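Local coordinates for protein homospermidine synthase (Legionella pneumophila subsp. pneumophila str. Philadelphia 1, PDB 2PH5) that binds NAD and probably catalyses formation of the polyamine homospermidine, at residues N322-P325 with D326-L329; E333-S336 with N337-P341; L377-Q380 with E381-I385. All blocks are in the same frame, centred on the assembly; numbering follows the deposited sequence.

Contact 1. Residues N322-P325 with D326-L329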
loop_
_atom_site.group_PDB
_atom_site.type_symbol
_atom_site.label_atom_id
_atom_site.label_comp_id
_atom_site.label_asym_id
_atom_site.label_seq_id
_atom_site.Cartn_x
_atom_site.Cartn_y
_atom_site.Cartn_z
ATOM N N ASN A 322 -0.468 -8.397 -8.261
ATOM C CA ASN A 322 -0.245 -8.013 -6.878
ATOM C C ASN A 322 1.239 -8.280 -6.675
ATOM O O ASN A 322 1.651 -9.426 -6.463
ATOM C CB ASN A 322 -1.075 -8.869 -5.931
ATOM C CG ASN A 322 -1.049 -8.350 -4.508
ATOM O OD1 ASN A 322 -1.500 -9.021 -3.585
ATOM N ND2 ASN A 322 -0.528 -7.147 -4.325
ATOM N N PRO A 323 2.064 -7.222 -6.760
ATOM C CA PRO A 323 3.520 -7.304 -6.600
ATOM C C PRO A 323 3.951 -7.633 -5.176
ATOM O O PRO A 323 3.120 -7.777 -4.278
ATOM C CB PRO A 323 3.985 -5.925 -7.044
ATOM C CG PRO A 323 2.897 -5.053 -6.520
ATOM C CD PRO A 323 1.636 -5.816 -6.892
ATOM N N CYS A 324 5.255 -7.767 -4.978
ATOM C CA CYS A 324 5.785 -8.075 -3.661
ATOM C C CYS A 324 5.510 -6.880 -2.753
ATOM O O CYS A 324 5.535 -5.735 -3.202
ATOM C CB CYS A 324 7.282 -8.339 -3.748
ATOM S SG CYS A 324 8.209 -6.895 -4.242
ATOM N N PRO A 325 5.240 -7.126 -1.461
ATOM C CA PRO A 325 4.960 -6.025 -0.532
ATOM C C PRO A 325 5.835 -4.775 -0.692
ATOM O O PRO A 325 5.356 -3.655 -0.499
ATOM C CB PRO A 325 5.090 -6.680 0.851
ATOM C CG PRO A 325 5.821 -7.969 0.595
ATOM C CD PRO A 325 5.317 -8.407 -0.745
ATOM N N ASP A 326 7.104 -4.962 -1.047
ATOM C CA ASP A 326 8.002 -3.827 -1.237
ATOM C C ASP A 326 7.584 -3.012 -2.457
ATOM O O ASP A 326 7.687 -1.780 -2.455
ATOM C CB ASP A 326 9.450 -4.299 -1.402
ATOM C CG ASP A 326 10.125 -4.614 -0.076
ATOM O OD1 ASP A 326 11.228 -5.198 -0.100
ATOM O OD2 ASP A 326 9.565 -4.275 0.988
ATOM N N ALA A 327 7.120 -3.696 -3.501
ATOM C CA ALA A 327 6.675 -3.005 -4.706
ATOM C C ALA A 327 5.325 -2.337 -4.419
ATOM O O ALA A 327 4.947 -1.382 -5.092
ATOM C CB ALA A 327 6.543 -3.984 -5.871
ATOM N N ARG A 328 4.606 -2.839 -3.416
ATOM C CA ARG A 328 3.317 -2.262 -3.043
ATOM C C ARG A 328 3.589 -0.939 -2.367
ATOM O O ARG A 328 2.949 0.072 -2.666
ATOM C CB ARG A 328 2.565 -3.174 -2.083
ATOM C CG ARG A 328 2.215 -4.510 -2.681
ATOM C CD ARG A 328 1.711 -5.488 -1.618
ATOM N NE ARG A 328 1.927 -6.857 -2.064
ATOM C CZ ARG A 328 1.806 -7.930 -1.298
ATOM N NH1 ARG A 328 2.037 -9.132 -1.818
ATOM N NH2 ARG A 328 1.449 -7.800 -0.024
ATOM N N LEU A 329 4.557 -0.954 -1.461
ATOM C CA LEU A 329 4.952 0.249 -0.753
ATOM C C LEU A 329 5.516 1.229 -1.779
ATOM O O LEU A 329 5.304 2.434 -1.674
ATOM C CB LEU A 329 6.024 -0.074 0.298
ATOM C CG LEU A 329 5.639 -0.984 1.465
ATOM C CD1 LEU A 329 6.869 -1.317 2.307
ATOM C CD2 LEU A 329 4.594 -0.305 2.325
#

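Contact 2. Residues E333-S336 with N337-P341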
loop_
_atom_site.group_PDB
_atom_site.type_symbol
_atom_site.label_atom_id
_atom_site.label_comp_id
_atom_site.label_asym_id
_atom_site.label_seq_id
_atom_site.Cartn_x
_atom_site.Cartn_y
_atom_site.Cartn_z
ATOM N N GLU A 333 4.199 4.979 -2.596
ATOM C CA GLU A 333 5.086 6.138 -2.520
ATOM C C GLU A 333 5.123 6.908 -3.849
ATOM O O GLU A 333 5.255 8.132 -3.855
ATOM C CB GLU A 333 6.496 5.675 -2.114
ATOM C CG GLU A 333 7.586 6.737 -2.147
ATOM C CD GLU A 333 8.936 6.210 -1.646
ATOM O OE1 GLU A 333 9.397 5.157 -2.145
ATOM O OE2 GLU A 333 9.542 6.852 -0.751
ATOM N N LEU A 334 4.989 6.178 -4.959
ATOM C CA LEU A 334 4.986 6.742 -6.315
ATOM C C LEU A 334 3.810 7.701 -6.452
ATOM O O LEU A 334 3.978 8.853 -6.849
ATOM C CB LEU A 334 4.833 5.621 -7.348
ATOM C CG LEU A 334 5.246 5.787 -8.821
ATOM C CD1 LEU A 334 4.182 5.122 -9.686
ATOM C CD2 LEU A 334 5.428 7.237 -9.213
ATOM N N LYS A 335 2.615 7.211 -6.125
ATOM C CA LYS A 335 1.403 8.022 -6.190
ATOM C C LYS A 335 1.551 9.180 -5.215
ATOM O O LYS A 335 1.165 10.309 -5.517
ATOM C CB LYS A 335 0.171 7.198 -5.799
ATOM C CG LYS A 335 -0.137 6.042 -6.720
ATOM C CD LYS A 335 -1.238 5.175 -6.153
ATOM C CE LYS A 335 -1.565 4.062 -7.130
ATOM N NZ LYS A 335 -2.621 3.124 -6.645
ATOM N N SER A 336 2.102 8.880 -4.040
ATOM C CA SER A 336 2.332 9.874 -2.998
ATOM C C SER A 336 3.215 11.009 -3.526
ATOM O O SER A 336 3.089 12.154 -3.096
ATOM C CB SER A 336 2.999 9.213 -1.786
ATOM O OG SER A 336 3.300 10.153 -0.769
ATOM N N ASN A 337 4.109 10.681 -4.459
ATOM C CA ASN A 337 4.999 11.670 -5.057
ATOM C C ASN A 337 4.392 12.214 -6.339
ATOM O O ASN A 337 5.116 12.587 -7.267
ATOM C CB ASN A 337 6.363 11.070 -5.409
ATOM C CG ASN A 337 7.089 10.505 -4.215
ATOM O OD1 ASN A 337 7.049 11.060 -3.115
ATOM N ND2 ASN A 337 7.787 9.397 -4.431
ATOM N N GLU A 338 3.066 12.241 -6.402
ATOM C CA GLU A 338 2.378 12.754 -7.581
ATOM C C GLU A 338 2.845 12.101 -8.901
ATOM O O GLU A 338 3.051 12.788 -9.904
ATOM C CB GLU A 338 2.567 14.274 -7.641
ATOM C CG GLU A 338 1.281 15.088 -7.483
ATOM C CD GLU A 338 0.678 15.055 -6.081
ATOM O OE1 GLU A 338 -0.558 15.149 -5.989
ATOM O OE2 GLU A 338 1.418 14.961 -5.081
ATOM N N TRP A 339 3.010 10.775 -8.890
ATOM C CA TRP A 339 3.440 10.004 -10.067
ATOM C C TRP A 339 4.886 10.254 -10.500
ATOM O O TRP A 339 5.315 9.805 -11.564
ATOM C CB TRP A 339 2.496 10.261 -11.250
ATOM C CG TRP A 339 1.093 9.793 -11.001
ATOM C CD1 TRP A 339 -0.029 10.566 -10.939
ATOM C CD2 TRP A 339 0.668 8.451 -10.738
ATOM N NE1 TRP A 339 -1.125 9.791 -10.650
ATOM C CE2 TRP A 339 -0.728 8.488 -10.522
ATOM C CE3 TRP A 339 1.332 7.221 -10.664
ATOM C CZ2 TRP A 339 -1.476 7.340 -10.234
ATOM C CZ3 TRP A 339 0.587 6.075 -10.378
ATOM C CH2 TRP A 339 -0.802 6.146 -10.167
ATOM N N LYS A 340 5.627 10.977 -9.665
ATOM C CA LYS A 340 7.033 11.277 -9.909
ATOM C C LYS A 340 7.815 10.069 -9.409
ATOM O O LYS A 340 7.854 9.809 -8.206
ATOM C CB LYS A 340 7.481 12.485 -9.086
ATOM C CG LYS A 340 7.862 13.719 -9.860
ATOM C CD LYS A 340 6.629 14.476 -10.311
ATOM C CE LYS A 340 6.907 15.978 -10.315
ATOM N NZ LYS A 340 8.176 16.298 -11.034
ATOM N N PRO A 341 8.452 9.322 -10.317
ATOM C CA PRO A 341 9.222 8.150 -9.894
ATOM C C PRO A 341 10.375 8.492 -8.954
ATOM O O PRO A 341 11.032 9.525 -9.103
ATOM C CB PRO A 341 9.688 7.544 -11.220
ATOM C CG PRO A 341 9.729 8.722 -12.144
ATOM C CD PRO A 341 8.479 9.472 -11.780
HETATM O O HOH W 1 9.911 9.481 -2.012
#

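Contact 3. Residues L377-Q380 with E381-I385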
loop_
_atom_site.group_PDB
_atom_site.type_symbol
_atom_site.label_atom_id
_atom_site.label_comp_id
_atom_site.label_asym_id
_atom_site.label_seq_id
_atom_site.Cartn_x
_atom_site.Cartn_y
_atom_site.Cartn_z
ATOM N N LEU A 377 6.319 -20.773 -7.439
ATOM C CA LEU A 377 7.728 -20.991 -7.138
ATOM C C LEU A 377 8.156 -20.150 -5.944
ATOM O O LEU A 377 7.914 -18.945 -5.906
ATOM C CB LEU A 377 8.596 -20.621 -8.351
ATOM C CG LEU A 377 10.119 -20.656 -8.146
ATOM C CD1 LEU A 377 10.556 -22.092 -7.913
ATOM C CD2 LEU A 377 10.848 -20.064 -9.357
ATOM N N SER A 378 8.789 -20.788 -4.967
ATOM C CA SER A 378 9.260 -20.083 -3.789
ATOM C C SER A 378 10.706 -19.703 -4.028
ATOM O O SER A 378 11.374 -20.278 -4.895
ATOM C CB SER A 378 9.187 -20.975 -2.557
ATOM O OG SER A 378 10.130 -22.028 -2.659
ATOM N N ILE A 379 11.185 -18.741 -3.247
ATOM C CA ILE A 379 12.556 -18.275 -3.362
ATOM C C ILE A 379 13.534 -19.401 -2.984
ATOM O O ILE A 379 14.619 -19.512 -3.562
ATOM C CB ILE A 379 12.799 -17.033 -2.456
ATOM C CG1 ILE A 379 14.234 -16.525 -2.638
ATOM C CG2 ILE A 379 12.517 -17.369 -0.989
ATOM C CD1 ILE A 379 14.511 -16.009 -4.029
ATOM N N GLN A 380 13.139 -20.246 -2.032
ATOM C CA GLN A 380 13.990 -21.352 -1.598
ATOM C C GLN A 380 14.247 -22.349 -2.725
ATOM O O GLN A 380 15.394 -22.719 -2.997
ATOM C CB GLN A 380 13.372 -22.069 -0.388
ATOM C CG GLN A 380 13.414 -21.252 0.911
ATOM C CD GLN A 380 12.167 -20.388 1.124
ATOM O OE1 GLN A 380 11.486 -20.006 0.172
ATOM N NE2 GLN A 380 11.877 -20.072 2.379
ATOM N N GLU A 381 13.188 -22.783 -3.392
ATOM C CA GLU A 381 13.374 -23.721 -4.477
ATOM C C GLU A 381 14.149 -23.074 -5.633
ATOM O O GLU A 381 15.000 -23.711 -6.260
ATOM C CB GLU A 381 12.020 -24.254 -4.953
ATOM C CG GLU A 381 12.126 -25.088 -6.199
ATOM C CD GLU A 381 11.014 -26.110 -6.335
ATOM O OE1 GLU A 381 9.981 -25.997 -5.627
ATOM O OE2 GLU A 381 11.182 -27.029 -7.169
ATOM N N ALA A 382 13.875 -21.797 -5.890
ATOM C CA ALA A 382 14.541 -21.077 -6.962
ATOM C C ALA A 382 16.046 -20.968 -6.727
ATOM O O ALA A 382 16.832 -20.953 -7.674
ATOM C CB ALA A 382 13.939 -19.688 -7.109
ATOM N N ARG A 383 16.449 -20.881 -5.465
ATOM C CA ARG A 383 17.864 -20.763 -5.145
ATOM C C ARG A 383 18.604 -22.086 -5.242
ATOM O O ARG A 383 19.802 -22.111 -5.519
ATOM C CB ARG A 383 18.048 -20.165 -3.750
ATOM C CG ARG A 383 17.966 -18.658 -3.748
ATOM C CD ARG A 383 17.884 -18.079 -2.353
ATOM N NE ARG A 383 17.839 -16.620 -2.409
ATOM C CZ ARG A 383 17.425 -15.835 -1.420
ATOM N NH1 ARG A 383 17.010 -16.365 -0.275
ATOM N NH2 ARG A 383 17.428 -14.517 -1.580
ATOM N N GLN A 384 17.911 -23.191 -5.016
ATOM C CA GLN A 384 18.595 -24.465 -5.119
ATOM C C GLN A 384 18.658 -24.871 -6.591
ATOM O O GLN A 384 19.512 -25.663 -6.987
ATOM C CB GLN A 384 17.885 -25.539 -4.285
ATOM C CG GLN A 384 16.526 -25.923 -4.789
ATOM C CD GLN A 384 15.954 -27.148 -4.076
ATOM O OE1 GLN A 384 15.821 -27.163 -2.846
ATOM N NE2 GLN A 384 15.604 -28.180 -4.853
ATOM N N ILE A 385 17.771 -24.291 -7.397
ATOM C CA ILE A 385 17.694 -24.574 -8.832
ATOM C C ILE A 385 18.681 -23.756 -9.667
ATOM O O ILE A 385 19.226 -24.254 -10.653
ATOM C CB ILE A 385 16.263 -24.311 -9.371
ATOM C CG1 ILE A 385 15.331 -25.454 -8.955
ATOM C CG2 ILE A 385 16.279 -24.166 -10.885
ATOM C CD1 ILE A 385 13.857 -25.178 -9.228
HETATM O O HOH W 2 8.273 -24.088 -4.613
#

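Contact 1. Residues N322-P325 with D326-L329
The N-terminal cap of helix 325-336 is built here, where strand 311-322 hands over to the helix through Pro-323 and Cys-324, and Arg-328 reaches back over the junction to Pro-323. Cys-324 holds the N-cap position. Its SG, set between the backbone N and the carbonyl carbon (chi1 65°), accepts a weak capping bond from Ala-327 N at 3.5 Å. Backbone bonds complete the first turn: Arg-328 N donates to Cys-324 O at 3.0 Å, and Leu-329 N to Pro-325 O at the same length. Pro-325, having no N-H to offer, opens the helix as its first residue.

The side chain of Arg-328 runs extended from CG to NE and brings its guanidinium to the strand side of the cap. NE donates to Pro-323 O at 2.7 Å, with the oxygen lying close to the guanidinium plane; NH1 adds a weak bond to the same oxygen, so one carbonyl is gripped twice along one edge. The faces are occupied too: Asn-322 OD1 sits over one, and Pro-325 N lies 3.3 Å above the plane of Arg-328 on the opposite one, both displaced toward the rim. The amide of Asn-322 is tilted 29° from the guanidinium plane. A weak bond from NH1 to Asp-209 O extends this grip to strand 202-213.

Elsewhere in the junction, Pro-323 CB meets Ala-327 CB at 3.4 Å, and Cys-324 SG touches the same methyl at 3.7 Å. Asp-326 OD1 bonds Thr-213, while Pro-325 and Arg-328 pack on Leu-329 of the second subunit. Proline directly after the N-cap is common at helix N-termini; here, with only a weak thiol cap, it marks a strand-to-helix junction at the dimer interface.

Contact 2. Residues E333-S336 with N337-P341
Two successive residues with positive phi, Glu-338 at 53° and Trp-339 at 69°, turn the chain back on the end of helix 325-336 and return the Trp-339 indole to the helix it has just left. Glu-338 is the C-prime residue of a Schellman motif: Trp-339 N donates to Leu-334 O at 3.0 Å, and Glu-338 N makes a weak bond to Lys-335 O. The same two residues are the centre of a type I' turn, closed by Lys-340 N on Asn-337 O at 2.9 Å.

The indole meets Lys-335 and Leu-334 differently. Lys-335 lies alongside the ring, pointing the same way, and its CG stands over one face, 3.9 Å from the centroid of the Trp-339 six-membered ring: a CH-pi contact. Leu-334 comes roughly at a right angle and reaches the ring edge, CD1 to CE3 of Trp-339 at 3.7 Å. Leu-236 of helix 228-236 packs on both Leu-334 and Trp-339, and Leu-453 of the second subunit also meets the tryptophan.

On another flank, a water donates to Glu-333 OE2 at 2.9 Å and accepts from Asn-337 ND2 at 3.2 Å, bridging the last turn to the loop. Glu-333 also forms a salt bridge with Lys-217, while Lys-335 NZ, carried beyond the indole by an extended chain, donates to Ala-272 O.

Glu-338 forms a salt bridge with Arg-277 of the second subunit. The chemistry thus divides: backbone bonds end the helix, the lysine stem and Leu-334 pack on the indole from the helix side, and Glu-338 and Ser-336 OG both bond to His-287 of the second subunit.

Contact 3. Residues L377-Q380 with E381-I385
Ser-378 OG accepts from Glu-381 N at 3.2 Å with an N-H...O angle of 172°, a nearly straight capping bond that starts helix 379-385 directly at the end of strand 370-378. With chi1 at 68°, OG stands between the backbone N and carbonyl carbon of Ser-378, facing the first turn. Ser-378 O accepts from Ala-382 N at 3.1 Å, and Arg-383 N follows with a bond to Ile-379 O. A water donates to Glu-381 OE1 at 2.8 Å and links the carboxylate to the strand end, though its leg to Ser-378 N is weak.

Farther out, Ile-379 lays CG1 over the centre of one face of the Arg-383 guanidinium, 3.4 Å above its plane, while NH2 of that arginine donates to Ile-352 O. Gln-380 NE2 turns to Asp-354.

On the inner side Leu-377 spreads its two methyls: CD1 meets Glu-381 CG and CD2 meets Ala-382 CB, each at 3.8 Å. Leu-394 of helix 391-408 packs against both Leu-377 and Ala-382. The nearly straight cap bond is consistent with a well-defined helix start at Ser-378; the leucine-alanine contact is purely apolar, whereas Ile-379 covers one face of a charged group.

Contacts 1 and 2 treat opposite ends of the same helix, 325-336, with centres 15 Å apart; contact 3 starts another helix, 379-385. Contact 1 is buried, contact 3 partly buried, and contact 2 lies at the surface. Both helix starts use a side-chain cap, a weak thiol acceptor in contact 1 and a straighter hydroxyl bond in contact 3, whereas contact 2 ends its helix with the backbone bonds of a Schellman motif. The arginines of contacts 1 and 3 differ too: edge-on to a carbonyl in the first, face-on to an isoleucine in the other. The second subunit touches contacts 1 and 2, by packing at the first and through charges as well at the second, but not contact 3.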